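Local coordinates for glutathione S-transferase (Bombyx mori, PDB 4E8H), which binds glutathione and probably catalyses its transfer to electrophilic substrates, working as a homodimer, at residues B[59-64]-B[72-77]; B[51-56]-B[67-72]; B[17-22]-B[203-208]. All blocks are in the same frame, centred on the assembly; numbering follows the deposited sequence.

Contact 1. Residues B[59-64]-B[72-77]; sequences PTMDDN and RAIQTY
The ring of Y77 meets D63 at its edge: OD2 of the carboxylate lies close to the ring plane and accepts the phenol hydrogen, Y77 OH standing 2.6 Å from D63 OD2. The oxygen uses its anti lone pair for this bond, and the carboxylate and ring planes are turned 49° against each other. M61 reaches the same ring obliquely, with CE 3.6 Å from Y77 CE2 and the sulfur close to the CD2–CE2 bond. SD sits 4.9 Å from the ring centroid, 72° off its normal, a Met-aromatic contact. M61 gets there by a chain that leaves with CG anti to the backbone N (chi1 -179°) and then bends at chi3, which brings the terminal methyl up beside the tyrosine ring. These residues join strand 60-63 to helix 71-82 within the thioredoxin-like N-terminal domain, where the helix packs on the mixed sheet; the axes of the two short segments approach to 9.5 Å. Nearer the glutathione site the contact becomes mainly apolar. The CD1 methyl of I74 lies between P59 and M61, 4.2 Å from P59 CG and 4.0 Å from M61 CB. P59 follows a cis peptide bond, and its ring also touches the bound glutathione. At the other end, N64 ND2 donates to D63 OD1 at 2.7 Å, giving the carboxylate's second oxygen a partner of its own. OD2 is shared further, with the hydroxyl of Y82 and with R94 of the second subunit, which forms a salt bridge to D63 and also hydrogen-bonds Y77 OH.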
loop_
_atom_site.group_PDB
_atom_site.type_symbol
_atom_site.label_atom_id
_atom_site.label_comp_id
_atom_site.label_asym_id
_atom_site.label_seq_id
_atom_site.Cartn_x
_atom_site.Cartn_y
_atom_site.Cartn_z
ATOM N N PRO B 59 -2.659 -14.081 1.428
ATOM C CA PRO B 59 -2.070 -15.023 0.479
ATOM C C PRO B 59 -0.547 -14.975 0.458
ATOM O O PRO B 59 0.050 -13.916 0.667
ATOM C CB PRO B 59 -2.620 -14.546 -0.868
ATOM C CG PRO B 59 -2.805 -13.087 -0.695
ATOM C CD PRO B 59 -3.208 -12.894 0.745
ATOM N N THR B 60 0.063 -16.132 0.228
ATOM C CA THR B 60 1.481 -16.215 -0.082
ATOM C C THR B 60 1.614 -16.971 -1.400
ATOM O O THR B 60 1.051 -18.057 -1.570
ATOM C CB THR B 60 2.293 -16.879 1.060
ATOM O OG1 THR B 60 2.199 -16.072 2.242
ATOM C CG2 THR B 60 3.763 -17.021 0.684
ATOM N N MET B 61 2.334 -16.367 -2.337
ATOM C CA MET B 61 2.541 -16.946 -3.654
ATOM C C MET B 61 3.893 -17.650 -3.733
ATOM O O MET B 61 4.898 -17.136 -3.236
ATOM C CB MET B 61 2.460 -15.851 -4.719
ATOM C CG MET B 61 2.650 -16.347 -6.139
ATOM S SD MET B 61 3.288 -15.080 -7.247
ATOM C CE MET B 61 5.013 -15.034 -6.756
ATOM N N ASP B 62 3.902 -18.829 -4.355
ATOM C CA ASP B 62 5.139 -19.519 -4.725
ATOM C C ASP B 62 5.150 -19.777 -6.233
ATOM O O ASP B 62 4.569 -20.758 -6.715
ATOM C CB ASP B 62 5.310 -20.825 -3.929
ATOM C CG ASP B 62 6.538 -21.640 -4.360
ATOM O OD1 ASP B 62 7.324 -21.191 -5.226
ATOM O OD2 ASP B 62 6.714 -22.751 -3.823
ATOM N N ASP B 63 5.800 -18.877 -6.967
ATOM C CA ASP B 63 6.028 -19.047 -8.397
ATOM C C ASP B 63 7.346 -19.785 -8.580
ATOM O O ASP B 63 8.412 -19.166 -8.688
ATOM C CB ASP B 63 6.035 -17.691 -9.125
ATOM C CG ASP B 63 6.390 -17.803 -10.610
ATOM O OD1 ASP B 63 6.301 -18.906 -11.192
ATOM O OD2 ASP B 63 6.761 -16.768 -11.203
ATOM N N ASN B 64 7.262 -21.113 -8.566
ATOM C CA ASN B 64 8.385 -21.968 -8.925
ATOM C C ASN B 64 9.666 -21.645 -8.142
ATOM O O ASN B 64 10.760 -21.592 -8.707
ATOM C CB ASN B 64 8.609 -21.896 -10.442
ATOM C CG ASN B 64 7.400 -22.383 -11.233
ATOM O OD1 ASN B 64 7.405 -23.495 -11.746
ATOM N ND2 ASN B 64 6.359 -21.557 -11.322
ATOM N N ARG B 72 -1.527 -7.069 -3.217
ATOM C CA ARG B 72 -1.396 -6.047 -4.256
ATOM C C ARG B 72 -0.041 -6.092 -4.977
ATOM O O ARG B 72 0.046 -5.748 -6.160
ATOM C CB ARG B 72 -1.728 -4.654 -3.696
ATOM C CG ARG B 72 -3.196 -4.525 -3.246
ATOM C CD ARG B 72 -3.424 -3.361 -2.278
ATOM N NE ARG B 72 -4.723 -3.443 -1.605
ATOM C CZ ARG B 72 -4.970 -4.168 -0.514
ATOM N NH1 ARG B 72 -4.009 -4.890 0.050
ATOM N NH2 ARG B 72 -6.185 -4.171 0.017
ATOM N N ALA B 73 1.000 -6.539 -4.273
ATOM C CA ALA B 73 2.303 -6.814 -4.893
ATOM C C ALA B 73 2.251 -8.070 -5.769
ATOM O O ALA B 73 2.881 -8.119 -6.830
ATOM C CB ALA B 73 3.384 -6.948 -3.831
ATOM N N ILE B 74 1.503 -9.078 -5.316
ATOM C CA ILE B 74 1.273 -10.298 -6.095
ATOM C C ILE B 74 0.531 -9.984 -7.398
ATOM O O ILE B 74 0.948 -10.420 -8.473
ATOM C CB ILE B 74 0.505 -11.374 -5.282
ATOM C CG1 ILE B 74 1.361 -11.881 -4.115
ATOM C CG2 ILE B 74 0.100 -12.544 -6.183
ATOM C CD1 ILE B 74 0.593 -12.686 -3.070
ATOM N N GLN B 75 -0.556 -9.221 -7.289
ATOM C CA GLN B 75 -1.338 -8.786 -8.448
ATOM C C GLN B 75 -0.478 -8.126 -9.518
ATOM O O GLN B 75 -0.527 -8.510 -10.691
ATOM C CB GLN B 75 -2.396 -7.777 -8.023
ATOM C CG GLN B 75 -3.649 -8.350 -7.428
ATOM C CD GLN B 75 -4.662 -7.262 -7.167
ATOM O OE1 GLN B 75 -4.516 -6.470 -6.234
ATOM N NE2 GLN B 75 -5.687 -7.198 -8.006
ATOM N N THR B 76 0.293 -7.123 -9.107
ATOM C CA THR B 76 1.115 -6.358 -10.036
ATOM C C THR B 76 2.245 -7.208 -10.619
ATOM O O THR B 76 2.572 -7.074 -11.802
ATOM C CB THR B 76 1.672 -5.063 -9.399
ATOM O OG1 THR B 76 2.390 -5.380 -8.201
ATOM C CG2 THR B 76 0.538 -4.096 -9.068
ATOM N N TYR B 77 2.820 -8.089 -9.796
ATOM C CA TYR B 77 3.836 -9.040 -10.267
ATOM C C TYR B 77 3.319 -9.966 -11.370
ATOM O O TYR B 77 4.018 -10.201 -12.358
ATOM C CB TYR B 77 4.410 -9.880 -9.116
ATOM C CG TYR B 77 5.239 -11.061 -9.595
ATOM C CD1 TYR B 77 6.479 -10.864 -10.206
ATOM C CD2 TYR B 77 4.774 -12.371 -9.458
ATOM C CE1 TYR B 77 7.239 -11.941 -10.662
ATOM C CE2 TYR B 77 5.529 -13.457 -9.912
ATOM C CZ TYR B 77 6.761 -13.232 -10.509
ATOM O OH TYR B 77 7.515 -14.296 -10.955
#

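Contact 2. Residues B[51-56]-B[67-72]; sequences KMNPQH and ILWESR. With GSH (glutathione), chain F.
N53 lays its side-chain amide on one face of the W69 indole, the two planes only 19° apart and OD1 3.3 Å from W69 CE2. The asparagine has CG anti to the backbone N (chi1 178°), which carries the amide out over the ring. The same OD1 accepts from the backbone N of Q55 and closes an Asx turn, while ND2 is taken by the hydroxyls of T60 and T57; the amide is thus fixed at both ends. W69 itself holds CG between its backbone N and carbonyl carbon (chi1 59°), and this brings the indole against the 53-56 turn. Its NE1 donates to Q55 OE1 at 3.0 Å, from above the carbonyl plane, with amide and ring nearly perpendicular. With alanine at W69, the N53 amide would probably lose the surface it stacks on and Q55 OE1 its indole donor. P54 CD touches W69 CH2 at 3.9 Å, and M52 CG meets the CG2 methyl of I67 at 3.6 Å. A water donates to both Q55 OE1 and E70 OE2, linking the turn to the glutathione site. E70 places OE1 2.8 Å from the ligand amine N1, while S71 binds the neighbouring carboxylate through its backbone N, 2.8 Å from O12, and through OG to O11. H56 ND1 reaches O32 at the glycyl end, 3.0 Å away. The arrangement is that of the glutathione site of the thioredoxin-like domain, in which the Glu-Ser pair at the start of helix 71-82 receives the γ-glutamyl end.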
loop_
_atom_site.group_PDB
_atom_site.type_symbol
_atom_site.label_atom_id
_atom_site.label_comp_id
_atom_site.label_asym_id
_atom_site.label_seq_id
_atom_site.Cartn_x
_atom_site.Cartn_y
_atom_site.Cartn_z
ATOM N N LYS B 51 9.626 -20.100 7.512
ATOM C CA LYS B 51 10.800 -20.041 6.637
ATOM C C LYS B 51 10.437 -19.409 5.290
ATOM O O LYS B 51 11.162 -18.548 4.784
ATOM C CB LYS B 51 11.396 -21.441 6.432
ATOM C CG LYS B 51 12.582 -21.490 5.466
ATOM C CD LYS B 51 13.271 -22.848 5.489
ATOM C CE LYS B 51 14.513 -22.841 4.610
ATOM N NZ LYS B 51 15.262 -24.128 4.674
ATOM N N MET B 52 9.311 -19.841 4.727
ATOM C CA MET B 52 8.799 -19.296 3.474
ATOM C C MET B 52 8.371 -17.831 3.634
ATOM O O MET B 52 8.807 -16.965 2.872
ATOM C CB MET B 52 7.640 -20.160 2.958
ATOM C CG MET B 52 6.993 -19.658 1.673
ATOM S SD MET B 52 5.673 -20.711 1.041
ATOM C CE MET B 52 4.455 -20.576 2.348
ATOM N N ASN B 53 7.534 -17.563 4.634
ATOM C CA ASN B 53 7.002 -16.225 4.880
ATOM C C ASN B 53 7.049 -15.918 6.377
ATOM O O ASN B 53 6.165 -16.354 7.123
ATOM C CB ASN B 53 5.568 -16.123 4.329
ATOM C CG ASN B 53 4.913 -14.762 4.582
ATOM O OD1 ASN B 53 5.490 -13.872 5.207
ATOM N ND2 ASN B 53 3.691 -14.606 4.088
ATOM N N PRO B 54 8.083 -15.175 6.824
ATOM C CA PRO B 54 8.226 -14.855 8.251
ATOM C C PRO B 54 7.065 -14.042 8.829
ATOM O O PRO B 54 6.855 -14.049 10.044
ATOM C CB PRO B 54 9.532 -14.051 8.312
ATOM C CG PRO B 54 9.799 -13.613 6.909
ATOM C CD PRO B 54 9.228 -14.683 6.037
ATOM N N GLN B 55 6.315 -13.363 7.962
ATOM C CA GLN B 55 5.142 -12.600 8.388
ATOM C C GLN B 55 3.905 -13.497 8.552
ATOM O O GLN B 55 2.868 -13.045 9.044
ATOM C CB GLN B 55 4.867 -11.444 7.414
ATOM C CG GLN B 55 4.213 -10.228 8.065
ATOM C CD GLN B 55 4.055 -9.042 7.121
ATOM O OE1 GLN B 55 4.786 -8.903 6.137
ATOM N NE2 GLN B 55 3.097 -8.175 7.427
ATOM N N HIS B 56 4.031 -14.765 8.156
ATOM C CA HIS B 56 2.961 -15.771 8.282
ATOM C C HIS B 56 1.568 -15.244 7.913
ATOM O O HIS B 56 0.625 -15.305 8.708
ATOM C CB HIS B 56 2.972 -16.434 9.673
ATOM C CG HIS B 56 2.943 -15.463 10.813
ATOM N ND1 HIS B 56 1.780 -14.877 11.262
ATOM C CD2 HIS B 56 3.936 -14.975 11.593
ATOM C CE1 HIS B 56 2.057 -14.069 12.270
ATOM N NE2 HIS B 56 3.358 -14.111 12.492
ATOM N N ILE B 67 9.083 -16.645 -3.851
ATOM C CA ILE B 67 8.063 -16.395 -2.835
ATOM C C ILE B 67 7.688 -14.917 -2.782
ATOM O O ILE B 67 8.560 -14.046 -2.821
ATOM C CB ILE B 67 8.538 -16.846 -1.423
ATOM C CG1 ILE B 67 9.182 -18.243 -1.461
ATOM C CG2 ILE B 67 7.392 -16.770 -0.407
ATOM C CD1 ILE B 67 8.257 -19.388 -1.903
ATOM N N LEU B 68 6.387 -14.645 -2.694
ATOM C CA LEU B 68 5.885 -13.283 -2.536
ATOM C C LEU B 68 4.601 -13.270 -1.710
ATOM O O LEU B 68 3.752 -14.153 -1.853
ATOM C CB LEU B 68 5.638 -12.651 -3.912
ATOM C CG LEU B 68 5.267 -11.170 -4.045
ATOM C CD1 LEU B 68 6.411 -10.256 -3.610
ATOM C CD2 LEU B 68 4.864 -10.871 -5.480
ATOM N N TRP B 69 4.471 -12.275 -0.836
ATOM C CA TRP B 69 3.205 -12.013 -0.155
ATOM C C TRP B 69 2.807 -10.534 -0.310
ATOM O O TRP B 69 3.507 -9.774 -0.985
ATOM C CB TRP B 69 3.224 -12.502 1.306
ATOM C CG TRP B 69 4.283 -11.884 2.157
ATOM C CD1 TRP B 69 4.131 -10.822 2.998
ATOM C CD2 TRP B 69 5.656 -12.289 2.264
ATOM N NE1 TRP B 69 5.321 -10.533 3.617
ATOM C CE2 TRP B 69 6.275 -11.416 3.186
ATOM C CE3 TRP B 69 6.424 -13.300 1.667
ATOM C CZ2 TRP B 69 7.629 -11.521 3.529
ATOM C CZ3 TRP B 69 7.774 -13.404 2.008
ATOM C CH2 TRP B 69 8.361 -12.516 2.932
ATOM N N GLU B 70 1.691 -10.148 0.309
ATOM C CA GLU B 70 0.968 -8.895 0.012
ATOM C C GLU B 70 0.212 -9.024 -1.305
ATOM O O GLU B 70 0.818 -9.067 -2.380
ATOM C CB GLU B 70 1.875 -7.652 0.008
ATOM C CG GLU B 70 2.394 -7.228 1.379
ATOM C CD GLU B 70 1.331 -6.632 2.298
ATOM O OE1 GLU B 70 0.215 -6.301 1.833
ATOM O OE2 GLU B 70 1.627 -6.488 3.503
ATOM N N SER B 71 -1.115 -9.081 -1.207
ATOM C CA SER B 71 -1.986 -9.303 -2.363
ATOM C C SER B 71 -1.729 -8.348 -3.525
ATOM O O SER B 71 -1.708 -8.772 -4.682
ATOM C CB SER B 71 -3.458 -9.227 -1.950
ATOM O OG SER B 71 -3.744 -7.993 -1.311
ATOM N N ARG B 72 -1.527 -7.069 -3.217
ATOM C CA ARG B 72 -1.396 -6.047 -4.256
ATOM C C ARG B 72 -0.041 -6.092 -4.977
ATOM O O ARG B 72 0.046 -5.748 -6.160
ATOM C CB ARG B 72 -1.728 -4.654 -3.696
ATOM C CG ARG B 72 -3.196 -4.525 -3.246
ATOM C CD ARG B 72 -3.424 -3.361 -2.278
ATOM N NE ARG B 72 -4.723 -3.443 -1.605
ATOM C CZ ARG B 72 -4.970 -4.168 -0.514
ATOM N NH1 ARG B 72 -4.009 -4.890 0.050
ATOM N NH2 ARG B 72 -6.185 -4.171 0.017
HETATM N N1 GSH F . -2.060 -6.700 3.492
HETATM C CA1 GSH F . -2.077 -8.144 3.338
HETATM C C1 GSH F . -2.372 -8.483 1.904
HETATM O O11 GSH F . -2.955 -7.660 1.166
HETATM O O12 GSH F . -2.034 -9.591 1.430
HETATM C CB1 GSH F . -3.141 -8.749 4.252
HETATM C CG1 GSH F . -2.800 -10.194 4.614
HETATM C CD1 GSH F . -3.529 -10.634 5.866
HETATM O OE1 GSH F . -3.591 -9.790 6.995
HETATM N N2 GSH F . -4.093 -11.841 5.843
HETATM C CA2 GSH F . -4.728 -12.416 7.017
HETATM C C2 GSH F . -3.772 -13.307 7.750
HETATM O O2 GSH F . -2.798 -14.007 7.012
HETATM C CB2 GSH F . -5.954 -13.219 6.596
HETATM S SG2 GSH F . -7.248 -12.191 5.856
HETATM N N3 GSH F . -3.890 -13.396 9.076
HETATM C CA3 GSH F . -3.127 -14.351 9.867
HETATM C C3 GSH F . -1.810 -13.784 10.349
HETATM O O31 GSH F . -1.364 -12.719 9.870
HETATM O O32 GSH F . -1.145 -14.372 11.233
HETATM O O HOH W 1 4.212 -7.251 4.065
#

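Contact 3. Residues B[17-22]-B[203-208]; sequences PCRAVM and EIDVTG. With GSH (glutathione), chain F.
Two nearly antiparallel helices from the two halves of the glutathione S-transferase fold pack here: helix 16-27 of the thioredoxin-like domain and helix 201-213 near the C-terminus. The axes of their short segments approach to 9.3 Å at 160°, and R19 and D205 lie closest in the backbone. A salt bridge joins them. R19 grips a single carboxylate oxygen side-on with two nitrogens, NE at 3.0 Å and NH2 at 2.6 Å from D205 OD1, and both bonds stay within a few degrees of the guanidinium plane. The carboxylate is turned 55° against that plane; NE meets OD1 nearly end-on to its C–O bond, whereas NH2 comes from above the carboxylate. A bend at chi3 (53°) folds the arginine chain so that NE and NH2 both face the aspartate. One face of the guanidinium lies against the backbone of G208, whose carbonyl carbon is 3.5 Å from R19 NH1. The glycine has no side chain on this surface, which suits the close passage of R19 CD, 4.0 Å from G208 CA. I204 fills the other part of the interface, its CG2 methyl 3.7 Å from R19 O and 3.9 Å from M22 CB, with CD1 set against the M22 carbonyl. Glutathione is close to the start of segment 17-22, P17 CB lying 3.7 Å from its O12. The charged pair is held further by helix 160-174, where T170 bonds to D205 OD2 and N171 to R19 NH2, while P14 O takes R19 NH1. M22 also rests on L9 and Y11 of strand 7-11, which places helix 16-27 between the sheet and helix 201-213.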
loop_
_atom_site.group_PDB
_atom_site.type_symbol
_atom_site.label_atom_id
_atom_site.label_comp_id
_atom_site.label_asym_id
_atom_site.label_seq_id
_atom_site.Cartn_x
_atom_site.Cartn_y
_atom_site.Cartn_z
ATOM N N PRO B 17 -7.922 -10.525 0.534
ATOM C CA PRO B 17 -6.717 -10.445 -0.298
ATOM C C PRO B 17 -6.487 -11.664 -1.201
ATOM O O PRO B 17 -6.039 -11.494 -2.337
ATOM C CB PRO B 17 -5.582 -10.296 0.728
ATOM C CG PRO B 17 -6.149 -10.774 2.011
ATOM C CD PRO B 17 -7.588 -10.385 1.964
ATOM N N CYS B 18 -6.792 -12.868 -0.713
ATOM C CA CYS B 18 -6.698 -14.075 -1.543
ATOM C C CYS B 18 -7.607 -13.979 -2.771
ATOM O O CYS B 18 -7.199 -14.328 -3.879
ATOM C CB CYS B 18 -7.022 -15.332 -0.727
ATOM S SG CYS B 18 -5.831 -15.685 0.594
ATOM N N ARG B 19 -8.825 -13.481 -2.561
ATOM C CA ARG B 19 -9.815 -13.343 -3.627
ATOM C C ARG B 19 -9.401 -12.356 -4.724
ATOM O O ARG B 19 -9.667 -12.596 -5.901
ATOM C CB ARG B 19 -11.175 -12.970 -3.035
ATOM C CG ARG B 19 -11.874 -14.137 -2.337
ATOM C CD ARG B 19 -12.801 -13.670 -1.224
ATOM N NE ARG B 19 -13.756 -12.659 -1.672
ATOM C CZ ARG B 19 -14.551 -11.963 -0.864
ATOM N NH1 ARG B 19 -14.515 -12.161 0.449
ATOM N NH2 ARG B 19 -15.383 -11.063 -1.366
ATOM N N ALA B 20 -8.749 -11.259 -4.338
ATOM C CA ALA B 20 -8.213 -10.296 -5.304
ATOM C C ALA B 20 -7.145 -10.939 -6.189
ATOM O O ALA B 20 -7.130 -10.729 -7.405
ATOM C CB ALA B 20 -7.656 -9.069 -4.588
ATOM N N VAL B 21 -6.263 -11.728 -5.576
ATOM C CA VAL B 21 -5.221 -12.443 -6.313
ATOM C C VAL B 21 -5.826 -13.469 -7.276
ATOM O O VAL B 21 -5.436 -13.528 -8.445
ATOM C CB VAL B 21 -4.198 -13.133 -5.367
ATOM C CG1 VAL B 21 -3.228 -14.009 -6.158
ATOM C CG2 VAL B 21 -3.429 -12.099 -4.557
ATOM N N MET B 22 -6.783 -14.255 -6.782
ATOM C CA MET B 22 -7.389 -15.341 -7.561
ATOM C C MET B 22 -8.100 -14.841 -8.819
ATOM O O MET B 22 -7.998 -15.463 -9.876
ATOM C CB MET B 22 -8.344 -16.173 -6.694
ATOM C CG MET B 22 -7.640 -17.036 -5.650
ATOM S SD MET B 22 -8.722 -17.565 -4.305
ATOM C CE MET B 22 -9.512 -18.991 -5.040
ATOM N N GLU B 203 -17.685 -17.720 -8.476
ATOM C CA GLU B 203 -17.032 -18.812 -7.757
ATOM C C GLU B 203 -15.956 -18.328 -6.779
ATOM O O GLU B 203 -15.688 -18.994 -5.778
ATOM C CB GLU B 203 -16.482 -19.872 -8.723
ATOM C CG GLU B 203 -15.428 -19.372 -9.695
ATOM C CD GLU B 203 -15.150 -20.360 -10.811
ATOM O OE1 GLU B 203 -15.693 -20.171 -11.919
ATOM O OE2 GLU B 203 -14.390 -21.326 -10.583
ATOM N N ILE B 204 -15.356 -17.173 -7.060
ATOM C CA ILE B 204 -14.326 -16.611 -6.182
ATOM C C ILE B 204 -14.893 -15.564 -5.218
ATOM O O ILE B 204 -14.857 -15.757 -3.999
ATOM C CB ILE B 204 -13.126 -16.016 -6.982
ATOM C CG1 ILE B 204 -12.446 -17.100 -7.829
ATOM C CG2 ILE B 204 -12.112 -15.354 -6.040
ATOM C CD1 ILE B 204 -11.586 -16.561 -8.965
ATOM N N ASP B 205 -15.418 -14.468 -5.765
ATOM C CA ASP B 205 -15.767 -13.295 -4.962
ATOM C C ASP B 205 -17.108 -13.414 -4.241
ATOM O O ASP B 205 -17.188 -13.168 -3.036
ATOM C CB ASP B 205 -15.719 -12.013 -5.804
ATOM C CG ASP B 205 -15.286 -10.799 -4.997
ATOM O OD1 ASP B 205 -14.719 -10.977 -3.897
ATOM O OD2 ASP B 205 -15.496 -9.662 -5.470
ATOM N N VAL B 206 -18.152 -13.779 -4.983
ATOM C CA VAL B 206 -19.490 -13.944 -4.413
ATOM C C VAL B 206 -19.500 -15.063 -3.366
ATOM O O VAL B 206 -20.047 -14.887 -2.275
ATOM C CB VAL B 206 -20.565 -14.187 -5.512
ATOM C CG1 VAL B 206 -21.926 -14.502 -4.895
ATOM C CG2 VAL B 206 -20.676 -12.976 -6.422
ATOM N N THR B 207 -18.877 -16.195 -3.698
ATOM C CA THR B 207 -18.758 -17.330 -2.779
ATOM C C THR B 207 -17.997 -16.943 -1.506
ATOM O O THR B 207 -18.436 -17.265 -0.400
ATOM C CB THR B 207 -18.096 -18.554 -3.466
ATOM O OG1 THR B 207 -18.857 -18.925 -4.623
ATOM C CG2 THR B 207 -18.024 -19.754 -2.520
ATOM N N GLY B 208 -16.876 -16.242 -1.670
ATOM C CA GLY B 208 -16.066 -15.787 -0.539
ATOM C C GLY B 208 -16.814 -14.841 0.384
ATOM O O GLY B 208 -16.757 -14.983 1.608
HETATM N N1 GSH F . -2.060 -6.700 3.492
HETATM C CA1 GSH F . -2.077 -8.144 3.338
HETATM C C1 GSH F . -2.372 -8.483 1.904
HETATM O O11 GSH F . -2.955 -7.660 1.166
HETATM O O12 GSH F . -2.034 -9.591 1.430
HETATM C CB1 GSH F . -3.141 -8.749 4.252
HETATM C CG1 GSH F . -2.800 -10.194 4.614
HETATM C CD1 GSH F . -3.529 -10.634 5.866
HETATM O OE1 GSH F . -3.591 -9.790 6.995
HETATM N N2 GSH F . -4.093 -11.841 5.843
HETATM C CA2 GSH F . -4.728 -12.416 7.017
HETATM C C2 GSH F . -3.772 -13.307 7.750
HETATM O O2 GSH F . -2.798 -14.007 7.012
HETATM C CB2 GSH F . -5.954 -13.219 6.596
HETATM S SG2 GSH F . -7.248 -12.191 5.856
HETATM N N3 GSH F . -3.890 -13.396 9.076
HETATM C CA3 GSH F . -3.127 -14.351 9.867
HETATM C C3 GSH F . -1.810 -13.784 10.349
HETATM O O31 GSH F . -1.364 -12.719 9.870
HETATM O O32 GSH F . -1.145 -14.372 11.233
#

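Contacts 1 and 3 are buried, whereas contact 2 is partly buried, towards the edge strand of the sheet. Contacts 1 and 2 share helix 71-82 and R72, use the neighbouring strands 60-63 and 66-69, and both touch the second subunit; M61 N and L68 O probably bond between them. Contact 3 involves no other subunit and joins the thioredoxin-like domain to the C-terminal helix. Their chemistry follows: contact 1 grades from apolar packing to a tyrosine–carboxylate bond at the dimer interface, contact 2 relies on amide stacking beside ligand-binding polar groups, and contact 3 on a buried ion pair. P17, packed on P59 and S71, brings all three together near glutathione.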